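Local coordinates for putative periplasmic protein (Bacteroides vulgatus ATCC 8482, PDB 3DUE) that is of unknown function but, as a periplasmic protein of the PepSY-like, beta-lactamase-inhibitor-like family, may act as an inhibitor, at residues Thr23-Asn28 against Ala71-Val76; Ala31-Glu36 against Tyr44-Thr49; Gly60-Val65 against Ile97-His102; Thr87-Ala92 against Asn110-Lys115. All blocks are in the same frame, centred on the assembly; numbering follows the deposited sequence.

Interaction 1: Thr23-Asn28 against Ala71-Val76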
# COMPACT_ATOMS: atom_id res chain seq x y z
N THR A 23 -1.35 -8.03 11.25
CA THR A 23 -0.01 -7.62 11.71
C THR A 23 0.15 -6.08 11.81
O THR A 23 0.63 -5.57 12.81
CB THR A 23 1.07 -8.22 10.76
OG1 THR A 23 1.03 -9.65 10.86
CG2 THR A 23 2.49 -7.74 11.17
N HIS A 24 -0.28 -5.36 10.78
CA HIS A 24 0.01 -3.91 10.64
C HIS A 24 -1.13 -2.97 10.96
O HIS A 24 -0.87 -1.81 11.26
CB HIS A 24 0.60 -3.61 9.23
CG HIS A 24 1.84 -4.40 8.91
ND1 HIS A 24 3.02 -4.24 9.59
CD2 HIS A 24 2.07 -5.36 7.98
CE1 HIS A 24 3.91 -5.10 9.13
NE2 HIS A 24 3.36 -5.78 8.14
N PHE A 25 -2.36 -3.47 10.96
CA PHE A 25 -3.55 -2.68 11.24
C PHE A 25 -4.50 -3.43 12.17
O PHE A 25 -5.72 -3.48 11.94
CB PHE A 25 -4.23 -2.36 9.90
CG PHE A 25 -3.34 -1.64 8.96
CD1 PHE A 25 -3.23 -0.25 9.03
CD2 PHE A 25 -2.58 -2.32 8.02
CE1 PHE A 25 -2.36 0.44 8.20
CE2 PHE A 25 -1.73 -1.62 7.17
CZ PHE A 25 -1.61 -0.23 7.30
N PRO A 26 -3.97 -3.97 13.27
CA PRO A 26 -4.80 -4.80 14.13
C PRO A 26 -5.98 -4.08 14.77
O PRO A 26 -7.02 -4.71 14.99
CB PRO A 26 -3.83 -5.28 15.22
CG PRO A 26 -2.82 -4.27 15.30
CD PRO A 26 -2.63 -3.81 13.81
N ASP A 27 -5.83 -2.80 15.07
CA ASP A 27 -6.93 -2.07 15.72
C ASP A 27 -7.83 -1.26 14.79
O ASP A 27 -8.74 -0.58 15.26
CB ASP A 27 -6.37 -1.18 16.79
CG ASP A 27 -5.67 -1.98 17.88
OD1 ASP A 27 -6.33 -2.83 18.55
OD2 ASP A 27 -4.46 -1.75 18.06
N ASN A 28 -7.60 -1.33 13.48
CA ASN A 28 -8.46 -0.65 12.53
C ASN A 28 -9.69 -1.51 12.31
O ASN A 28 -9.63 -2.73 12.45
CB ASN A 28 -7.79 -0.44 11.18
CG ASN A 28 -6.64 0.57 11.23
OD1 ASN A 28 -5.66 0.36 11.92
ND2 ASN A 28 -6.74 1.62 10.43
N ALA A 71 -0.07 7.24 8.92
CA ALA A 71 1.26 7.09 8.30
C ALA A 71 1.39 5.63 7.97
O ALA A 71 0.70 4.79 8.61
CB ALA A 71 2.39 7.55 9.27
N VAL A 72 2.22 5.29 6.99
CA VAL A 72 2.52 3.89 6.62
C VAL A 72 3.30 3.27 7.77
O VAL A 72 4.27 3.86 8.22
CB VAL A 72 3.36 3.81 5.36
CG1 VAL A 72 3.73 2.35 4.97
CG2 VAL A 72 2.57 4.48 4.18
N PRO A 73 2.84 2.13 8.29
CA PRO A 73 3.63 1.49 9.36
C PRO A 73 5.05 1.18 8.89
O PRO A 73 5.25 0.58 7.83
CB PRO A 73 2.85 0.20 9.64
CG PRO A 73 1.45 0.56 9.26
CD PRO A 73 1.61 1.37 8.02
N VAL A 74 6.04 1.52 9.69
CA VAL A 74 7.42 1.38 9.21
C VAL A 74 7.83 -0.04 8.85
O VAL A 74 8.65 -0.24 7.95
CB VAL A 74 8.44 2.03 10.19
CG1 VAL A 74 8.13 3.50 10.33
CG2 VAL A 74 8.42 1.38 11.55
N ALA A 75 7.22 -1.03 9.50
CA ALA A 75 7.59 -2.42 9.27
C ALA A 75 7.18 -2.88 7.86
O ALA A 75 7.68 -3.89 7.40
CB ALA A 75 6.98 -3.30 10.33
N VAL A 76 6.28 -2.15 7.20
CA VAL A 76 5.84 -2.48 5.85
C VAL A 76 6.86 -2.07 4.75
O VAL A 76 6.90 -2.65 3.65
CB VAL A 76 4.47 -1.82 5.57
CG1 VAL A 76 4.11 -1.80 4.08
CG2 VAL A 76 3.40 -2.47 6.45

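Interaction 2: Ala31-Glu36 against Tyr44-Thr49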
# COMPACT_ATOMS: atom_id res chain seq x y z
N ALA A 31 -14.11 -0.92 6.88
CA ALA A 31 -15.32 -0.21 6.46
C ALA A 31 -15.93 -0.92 5.26
O ALA A 31 -17.14 -1.02 5.14
CB ALA A 31 -15.04 1.24 6.09
N MSE A 32 -15.07 -1.38 4.36
CA MSE A 32 -15.52 -2.02 3.12
C MSE A 32 -14.38 -2.74 2.45
O MSE A 32 -13.25 -2.34 2.59
CB MSE A 32 -16.13 -0.98 2.20
CG MSE A 32 -15.24 0.18 1.92
SE MSE A 32 -16.16 1.60 1.02
CE MSE A 32 -17.36 2.23 2.44
N ALA A 33 -14.72 -3.82 1.75
CA ALA A 33 -13.75 -4.61 1.03
C ALA A 33 -14.40 -5.11 -0.25
O ALA A 33 -15.60 -5.43 -0.27
CB ALA A 33 -13.26 -5.80 1.88
N LYS A 34 -13.58 -5.19 -1.30
CA LYS A 34 -14.03 -5.65 -2.60
C LYS A 34 -12.92 -6.36 -3.36
O LYS A 34 -11.73 -6.27 -3.04
CB LYS A 34 -14.53 -4.48 -3.49
CG LYS A 34 -13.43 -3.50 -3.88
CD LYS A 34 -13.91 -2.36 -4.78
CE LYS A 34 -12.72 -1.36 -4.99
NZ LYS A 34 -13.07 -0.16 -5.83
N MSE A 35 -13.37 -7.10 -4.37
CA MSE A 35 -12.47 -7.74 -5.30
C MSE A 35 -12.70 -7.06 -6.63
O MSE A 35 -13.83 -6.80 -7.00
CB MSE A 35 -12.76 -9.23 -5.40
CG MSE A 35 -11.78 -9.93 -6.30
SE MSE A 35 -12.26 -11.77 -6.61
CE MSE A 35 -14.18 -11.49 -7.22
N GLU A 36 -11.60 -6.76 -7.34
CA GLU A 36 -11.60 -6.09 -8.64
C GLU A 36 -10.96 -7.02 -9.68
O GLU A 36 -10.21 -7.91 -9.33
CB GLU A 36 -10.74 -4.79 -8.60
CG GLU A 36 -11.28 -3.57 -7.88
CD GLU A 36 -12.21 -2.64 -8.68
OE1 GLU A 36 -12.69 -3.00 -9.81
OE2 GLU A 36 -12.47 -1.51 -8.16
N TYR A 44 -7.63 -7.02 -4.71
CA TYR A 44 -8.49 -6.88 -3.55
C TYR A 44 -8.24 -5.50 -2.94
O TYR A 44 -7.10 -5.06 -2.94
CB TYR A 44 -8.13 -7.98 -2.55
CG TYR A 44 -8.35 -9.35 -3.10
CD1 TYR A 44 -9.60 -9.96 -3.00
CD2 TYR A 44 -7.32 -10.06 -3.72
CE1 TYR A 44 -9.81 -11.18 -3.51
CE2 TYR A 44 -7.52 -11.32 -4.22
CZ TYR A 44 -8.78 -11.87 -4.13
OH TYR A 44 -9.03 -13.13 -4.59
N ASP A 45 -9.30 -4.83 -2.50
CA ASP A 45 -9.16 -3.50 -1.86
C ASP A 45 -9.89 -3.50 -0.55
O ASP A 45 -10.95 -4.13 -0.44
CB ASP A 45 -9.68 -2.38 -2.76
CG ASP A 45 -8.90 -2.31 -4.09
OD1 ASP A 45 -9.27 -3.03 -5.02
OD2 ASP A 45 -7.93 -1.50 -4.20
N VAL A 46 -9.26 -2.91 0.47
CA VAL A 46 -9.81 -2.78 1.81
C VAL A 46 -9.66 -1.34 2.28
O VAL A 46 -8.57 -0.75 2.12
CB VAL A 46 -9.10 -3.72 2.80
CG1 VAL A 46 -9.60 -3.49 4.21
CG2 VAL A 46 -9.36 -5.15 2.40
N ILE A 47 -10.74 -0.74 2.76
CA ILE A 47 -10.70 0.59 3.35
C ILE A 47 -11.18 0.44 4.75
O ILE A 47 -12.21 -0.23 5.02
CB ILE A 47 -11.54 1.68 2.62
CG1 ILE A 47 -11.17 1.74 1.14
CG2 ILE A 47 -11.29 3.03 3.31
CD1 ILE A 47 -12.04 2.69 0.28
N PHE A 48 -10.41 1.05 5.66
CA PHE A 48 -10.73 1.05 7.07
C PHE A 48 -11.64 2.24 7.39
O PHE A 48 -11.82 3.18 6.58
CB PHE A 48 -9.48 1.09 7.96
CG PHE A 48 -8.52 -0.06 7.72
CD1 PHE A 48 -8.87 -1.36 8.07
CD2 PHE A 48 -7.25 0.17 7.20
CE1 PHE A 48 -8.01 -2.42 7.86
CE2 PHE A 48 -6.39 -0.88 6.97
CZ PHE A 48 -6.74 -2.18 7.33
N THR A 49 -12.24 2.19 8.57
CA THR A 49 -13.16 3.27 8.99
C THR A 49 -12.47 4.66 9.17
O THR A 49 -13.11 5.67 9.05
CB THR A 49 -13.96 2.91 10.23
OG1 THR A 49 -13.09 2.70 11.35
CG2 THR A 49 -14.80 1.65 9.95

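Interaction 3: Gly60-Val65 against Ile97-His102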
# COMPACT_ATOMS: atom_id res chain seq x y z
N GLY A 60 -2.71 -11.84 -2.63
CA GLY A 60 -2.82 -11.16 -1.34
C GLY A 60 -1.55 -10.45 -0.92
O GLY A 60 -1.38 -10.18 0.27
N ILE A 61 -0.68 -10.14 -1.88
CA ILE A 61 0.56 -9.41 -1.61
C ILE A 61 0.25 -7.93 -1.89
O ILE A 61 -0.26 -7.58 -2.94
CB ILE A 61 1.72 -9.91 -2.49
CG1 ILE A 61 1.85 -11.44 -2.43
CG2 ILE A 61 3.01 -9.23 -2.08
CD1 ILE A 61 2.14 -11.93 -1.06
N TRP A 62 0.56 -7.06 -0.94
CA TRP A 62 0.17 -5.66 -1.06
C TRP A 62 0.83 -4.99 -2.24
O TRP A 62 1.99 -5.29 -2.57
CB TRP A 62 0.42 -4.87 0.22
CG TRP A 62 1.81 -4.66 0.61
CD1 TRP A 62 2.52 -5.39 1.51
CD2 TRP A 62 2.67 -3.60 0.17
NE1 TRP A 62 3.79 -4.87 1.64
CE2 TRP A 62 3.91 -3.78 0.81
CE3 TRP A 62 2.53 -2.54 -0.75
CZ2 TRP A 62 4.99 -2.94 0.59
CZ3 TRP A 62 3.59 -1.70 -0.96
CH2 TRP A 62 4.81 -1.90 -0.28
N THR A 63 0.01 -4.18 -2.92
CA THR A 63 0.40 -3.31 -4.04
C THR A 63 0.19 -1.83 -3.69
O THR A 63 0.79 -0.96 -4.31
CB THR A 63 -0.35 -3.69 -5.32
OG1 THR A 63 -1.76 -3.65 -5.09
CG2 THR A 63 0.05 -5.08 -5.73
N GLU A 64 -0.61 -1.54 -2.67
CA GLU A 64 -0.81 -0.19 -2.17
C GLU A 64 -1.11 -0.18 -0.66
O GLU A 64 -1.94 -0.94 -0.17
CB GLU A 64 -1.94 0.54 -2.93
CG GLU A 64 -2.14 1.97 -2.49
CD GLU A 64 -3.24 2.71 -3.26
OE1 GLU A 64 -3.55 2.33 -4.38
OE2 GLU A 64 -3.79 3.69 -2.74
N VAL A 65 -0.41 0.71 0.05
CA VAL A 65 -0.64 0.96 1.48
C VAL A 65 -0.78 2.48 1.54
O VAL A 65 0.19 3.21 1.53
CB VAL A 65 0.48 0.43 2.38
CG1 VAL A 65 0.20 0.74 3.85
CG2 VAL A 65 0.63 -1.05 2.16
N ILE A 97 2.60 4.23 -0.05
CA ILE A 97 3.56 3.46 -0.83
C ILE A 97 2.74 2.56 -1.75
O ILE A 97 1.69 2.05 -1.35
CB ILE A 97 4.56 2.71 0.06
CG1 ILE A 97 5.62 2.02 -0.80
CG2 ILE A 97 3.85 1.75 1.05
CD1 ILE A 97 6.73 1.44 -0.00
N GLU A 98 3.17 2.47 -3.01
CA GLU A 98 2.51 1.61 -3.98
C GLU A 98 3.62 0.87 -4.71
O GLU A 98 4.74 1.37 -4.78
CB GLU A 98 1.76 2.43 -5.02
CG GLU A 98 1.05 3.62 -4.56
CD GLU A 98 0.54 4.43 -5.74
OE1 GLU A 98 -0.35 3.91 -6.44
OE2 GLU A 98 1.01 5.59 -5.95
N ARG A 99 3.33 -0.29 -5.25
CA ARG A 99 4.32 -1.00 -6.05
C ARG A 99 3.66 -1.87 -7.08
O ARG A 99 2.49 -2.25 -6.94
CB ARG A 99 5.22 -1.87 -5.19
CG ARG A 99 4.48 -2.96 -4.45
CD ARG A 99 5.46 -3.71 -3.52
NE ARG A 99 4.70 -4.69 -2.75
CZ ARG A 99 5.23 -5.58 -1.94
NH1 ARG A 99 6.54 -5.68 -1.83
NH2 ARG A 99 4.45 -6.39 -1.23
N ASP A 100 4.42 -2.14 -8.13
CA ASP A 100 4.06 -3.18 -9.10
C ASP A 100 5.30 -4.13 -9.18
O ASP A 100 6.10 -4.22 -8.21
CB ASP A 100 3.60 -2.59 -10.44
CG ASP A 100 4.62 -1.73 -11.09
OD1 ASP A 100 5.82 -1.79 -10.74
OD2 ASP A 100 4.23 -0.97 -12.00
N LYS A 101 5.47 -4.84 -10.27
CA LYS A 101 6.61 -5.75 -10.38
C LYS A 101 7.86 -5.01 -10.82
O LYS A 101 8.94 -5.61 -10.88
CB LYS A 101 6.32 -6.87 -11.41
CG LYS A 101 5.15 -7.78 -11.07
CD LYS A 101 5.43 -8.57 -9.83
N HIS A 102 7.74 -3.72 -11.15
CA HIS A 102 8.90 -2.98 -11.65
C HIS A 102 9.37 -1.84 -10.76
O HIS A 102 10.58 -1.56 -10.70
CB HIS A 102 8.62 -2.45 -13.06
CG HIS A 102 9.86 -2.28 -13.88
ND1 HIS A 102 10.54 -1.08 -13.96
CD2 HIS A 102 10.54 -3.16 -14.65
CE1 HIS A 102 11.59 -1.24 -14.75
NE2 HIS A 102 11.61 -2.49 -15.18

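Interaction 4: Thr87-Ala92 against Asn110-Lys115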
# COMPACT_ATOMS: atom_id res chain seq x y z
N THR A 87 17.57 9.54 5.57
CA THR A 87 18.72 10.41 5.28
C THR A 87 18.30 11.74 4.62
O THR A 87 18.67 12.83 5.07
CB THR A 87 19.68 9.71 4.32
OG1 THR A 87 20.07 8.45 4.87
CG2 THR A 87 20.91 10.55 4.02
N ASN A 88 17.51 11.63 3.55
CA ASN A 88 17.14 12.76 2.72
C ASN A 88 15.95 13.61 3.17
O ASN A 88 15.90 14.80 2.82
CB ASN A 88 16.95 12.27 1.27
CG ASN A 88 18.25 11.75 0.68
OD1 ASN A 88 19.14 12.55 0.36
ND2 ASN A 88 18.39 10.43 0.55
N TYR A 89 15.03 13.03 3.94
CA TYR A 89 13.83 13.74 4.45
C TYR A 89 13.57 13.30 5.92
O TYR A 89 12.54 12.69 6.23
CB TYR A 89 12.63 13.40 3.56
CG TYR A 89 12.91 13.60 2.08
CD1 TYR A 89 12.89 14.85 1.52
CD2 TYR A 89 13.22 12.51 1.26
CE1 TYR A 89 13.17 15.04 0.17
CE2 TYR A 89 13.48 12.68 -0.08
CZ TYR A 89 13.46 13.94 -0.61
OH TYR A 89 13.73 14.12 -1.95
N PRO A 90 14.49 13.65 6.83
CA PRO A 90 14.49 13.13 8.21
C PRO A 90 13.24 13.34 9.07
O PRO A 90 12.99 12.55 9.99
CB PRO A 90 15.66 13.87 8.87
CG PRO A 90 16.47 14.44 7.77
CD PRO A 90 15.58 14.63 6.61
N ASP A 91 12.50 14.42 8.81
CA ASP A 91 11.32 14.73 9.59
C ASP A 91 9.97 14.39 8.93
O ASP A 91 8.92 14.49 9.57
CB ASP A 91 11.38 16.20 9.99
CG ASP A 91 12.54 16.49 10.93
OD1 ASP A 91 12.73 15.68 11.87
OD2 ASP A 91 13.22 17.52 10.74
N ALA A 92 10.00 13.95 7.67
CA ALA A 92 8.79 13.60 6.96
C ALA A 92 8.34 12.21 7.39
O ALA A 92 9.14 11.40 7.90
CB ALA A 92 9.03 13.61 5.45
N ASN A 110 5.64 15.71 3.42
CA ASN A 110 6.13 16.99 2.96
C ASN A 110 5.90 17.28 1.47
O ASN A 110 6.43 18.26 0.95
CB ASN A 110 7.62 17.14 3.31
CG ASN A 110 8.50 16.19 2.53
OD1 ASN A 110 8.02 15.37 1.72
ND2 ASN A 110 9.82 16.30 2.74
N GLY A 111 5.08 16.46 0.81
CA GLY A 111 4.76 16.63 -0.61
C GLY A 111 5.69 15.97 -1.63
O GLY A 111 5.40 15.93 -2.82
N TRP A 112 6.84 15.48 -1.18
CA TRP A 112 7.76 14.81 -2.09
C TRP A 112 7.31 13.40 -2.45
O TRP A 112 6.87 12.62 -1.57
CB TRP A 112 9.18 14.82 -1.52
CG TRP A 112 9.78 16.16 -1.66
CD1 TRP A 112 9.76 17.17 -0.74
CD2 TRP A 112 10.40 16.69 -2.83
NE1 TRP A 112 10.37 18.29 -1.26
CE2 TRP A 112 10.77 18.01 -2.54
CE3 TRP A 112 10.70 16.16 -4.09
CZ2 TRP A 112 11.42 18.83 -3.48
CZ3 TRP A 112 11.35 16.97 -5.01
CH2 TRP A 112 11.71 18.29 -4.70
N GLU A 113 7.43 13.07 -3.74
CA GLU A 113 7.14 11.77 -4.29
C GLU A 113 8.41 11.17 -4.91
O GLU A 113 9.09 11.82 -5.66
CB GLU A 113 6.08 11.88 -5.37
CG GLU A 113 4.80 12.49 -4.87
CD GLU A 113 3.71 12.54 -5.94
OE1 GLU A 113 3.48 11.50 -6.60
OE2 GLU A 113 3.08 13.59 -6.10
N ILE A 114 8.70 9.92 -4.59
CA ILE A 114 9.90 9.29 -5.04
C ILE A 114 9.59 7.89 -5.62
O ILE A 114 8.85 7.08 -5.00
CB ILE A 114 10.90 9.11 -3.85
CG1 ILE A 114 11.11 10.43 -3.08
CG2 ILE A 114 12.24 8.52 -4.37
CD1 ILE A 114 11.47 10.23 -1.63
N LYS A 115 10.15 7.64 -6.80
CA LYS A 115 10.03 6.38 -7.50
C LYS A 115 11.35 5.62 -7.42
O LYS A 115 12.41 6.14 -7.79
CB LYS A 115 9.71 6.62 -8.97
CG LYS A 115 9.40 5.35 -9.75
CD LYS A 115 9.27 5.68 -11.26
CE LYS A 115 8.73 4.49 -12.08
NZ LYS A 115 8.81 4.76 -13.58

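Interaction 1: Thr23-Asn28 against Ala71-Val76
Val76 lays its CG2 methyl over one face of the His24 ring, and this is the tight part of the contact. Val76 CG2 sits 3.4 Å from the centroid of the His24 ring, only 8° off the ring normal, a CH-pi contact in which the methyl lies almost squarely over the face. Over the opposite face lies CG2 of Thr23, the preceding residue on the helix. Val76 reaches the ring because its CG1 is anti to the backbone N (chi1 165°), which turns CG2 toward the imidazole. A beta-branched valine suits this place, since one methyl can cover the ring while the residue stays buried against Trp62 and Phe20.

Phe25 makes the second close touch: its CZ lies 3.7 Å from Pro73 CD, the two side chains crossing at about a right angle, with Pro73 oblique to the phenyl ring. Buried Phe25 also packs on Phe48 and Val65, and Pro73 offers it a rigid apolar surface.

Toward solvent the contact thins. Exposed Ala75 brings one methyl to the edge of the imidazole, near its plane, with Ala75 CB 3.8 Å from His24 CE1. No hydrogen bond joins the segments; each secures its own bend, with Asn28 N bonded to Phe25 O at 3.2 Å and Val76 N to Pro73 O at 3.0 Å. The first closes a type I beta turn directly after the helix, and the second belongs to a short 3-10 segment. The arrangement is that of a helix C-terminus packed on the loop leading to the next helix, in this PepSY-like fold of antiparallel sheet and helices.

Interaction 2: Ala31-Glu36 against Tyr44-Thr49
Ala31 and Met32 (selenomethionine here) both turn their backbone N toward one acceptor, Ile47 O, at 2.7 Å from Ala31 N and 3.2 Å from Met32 N. Two residues facing one make a classic beta bulge, and the small methyl of Ala31 fits against the backbone of Phe48 and Thr49. Met32 O then receives Ile47 N in a nearly straight bond (174°), while the Met32 and Ile47 side chains run side by side on one face. Ala33 turns to the other face and lays its methyl against Val46 CG2. Lys34 exchanges two backbone bonds with Asp45. Its side chain stretches out past Asp45 CB to place Lys34 NZ 2.8 Å from Glu36 OE2, a salt bridge within the strand, over the face that carries Asp45 and Ile47; the carboxylate of Asp45 has its own partner in Lys53. Met35, also selenomethionine, is flexible and apolar, which suits a place beside a ring. In the conformer described here CG is anti to the backbone N (chi1 -177°), which lays the chain alongside Tyr44: Met35 CG is 3.6 Å from Tyr44 CE1, and SE of that conformer makes an oblique Met-aromatic contact. Glu36 CG closes on Asp45 OD1 at 3.5 Å. This is the antiparallel beta hairpin of strands 30-38 and 41-48, with a classic bulge at its open end.

Interaction 3: Gly60-Val65 against Ile97-His102
Trp62 O is gripped twice by one guanidinium: Arg99 NE at 2.8 Å and Arg99 NH2 at 3.0 Å from it, the oxygen lying nearly in the guanidinium plane. The same group lies flat on the indole of Trp62, planes 18° apart, with Arg99 CZ 3.7 Å from the centroid of the six-membered ring. This cation-pi stack and the side-on pair of bonds together fix the rotation of the guanidinium. Arginine suits the site because it is flat, charged and rich in N-H donors; its chain runs extended from CG to NE across the indole, and CD adds a CH-pi contact. On the indole's other face sits Val65 CG2. Around this grip the backbones pair antiparallel. Arg99 N bonds Thr63 O at 2.8 Å, and Val65 N reaches Ile97 O at 2.9 Å, nearly straight at 175°. Glu64 and Glu98 point the same way, their OE1 atoms 4.1 Å apart; this probable repulsion may be eased by Lys53 and Lys96, both weak, long partners, while Glu64 OE2 also bonds Asn66. The contact joins strands 62-66 and 94-99, with strand 53-56 pairing to the former through a classic bulge at Thr63 and Glu64, strand 103-108 flanking the latter, and Phe20 of helix 15-24 meeting Trp62.

Interaction 4: Thr87-Ala92 against Asn110-Lys115
Tyr89 sends its ring across a small group of three side chains, Asn110, Trp112 and Ile114, each meeting it in a different way. The amide of Asn110 stands almost perpendicular to it, planes 89° apart, with Asn110 ND2 3.6 Å from Tyr89 CD1. The indole of Trp112 is turned nearer to parallel, at 26°, but slid so far that the rings barely overlap: Tyr89 CE1 lies over one indole face, 4.0 Å from Trp112 CG. Ile114 slides past the tyrosine in the opposite sense and puts its CD1 3.5 Å from Tyr89 CE2. The long tyrosine ring spans all three partners, and its OH end lies over the indole of Trp112, offset toward the rim. CG lies anti to the carbonyl carbon (chi1 -50°), and from there the ring extends to Trp112 and Ile114. The methyl of Ala92 also touches the amide, Ala92 CB lying 3.9 Å from Asn110 ND2. Asn110 is steadied by an Asx turn, OD1 accepting from Trp112 N at 3.1 Å, and Gly111 between them takes a positive phi. Ala92 N to Tyr89 O closes a type I turn after helix 79-88. The contact thus joins the end of that helix to strand 113-117, which pairs with strands 103-108 and 122-126; Leu108 and Ile125 from those neighbours also touch Tyr89.

Overall arrangement
All four contacts belong to one single-chain fold: an antiparallel sheet whose strands follow chain order, with helices 15-24 and 79-88 on it. Interactions 2, 3 and 4 reach this sheet successively along its width. The centres of interactions 2 and 4 are about 28 Å apart, on opposite sides of the chain's centre, while interaction 3 lies near the middle, its centre about 15 Å from that of interaction 2 and about 19 Å from that of interaction 4. Interaction 1 adjoins both 2 and 3: Phe25 and Asn28 meet Phe48, Val76 meets Trp62, Val72 meets Val65 and Ile97, and Phe25 also meets Val65. Along the chain, interaction 1 encloses interaction 2 and crosses interaction 3, which crosses interaction 4, tying successive sheet parts together.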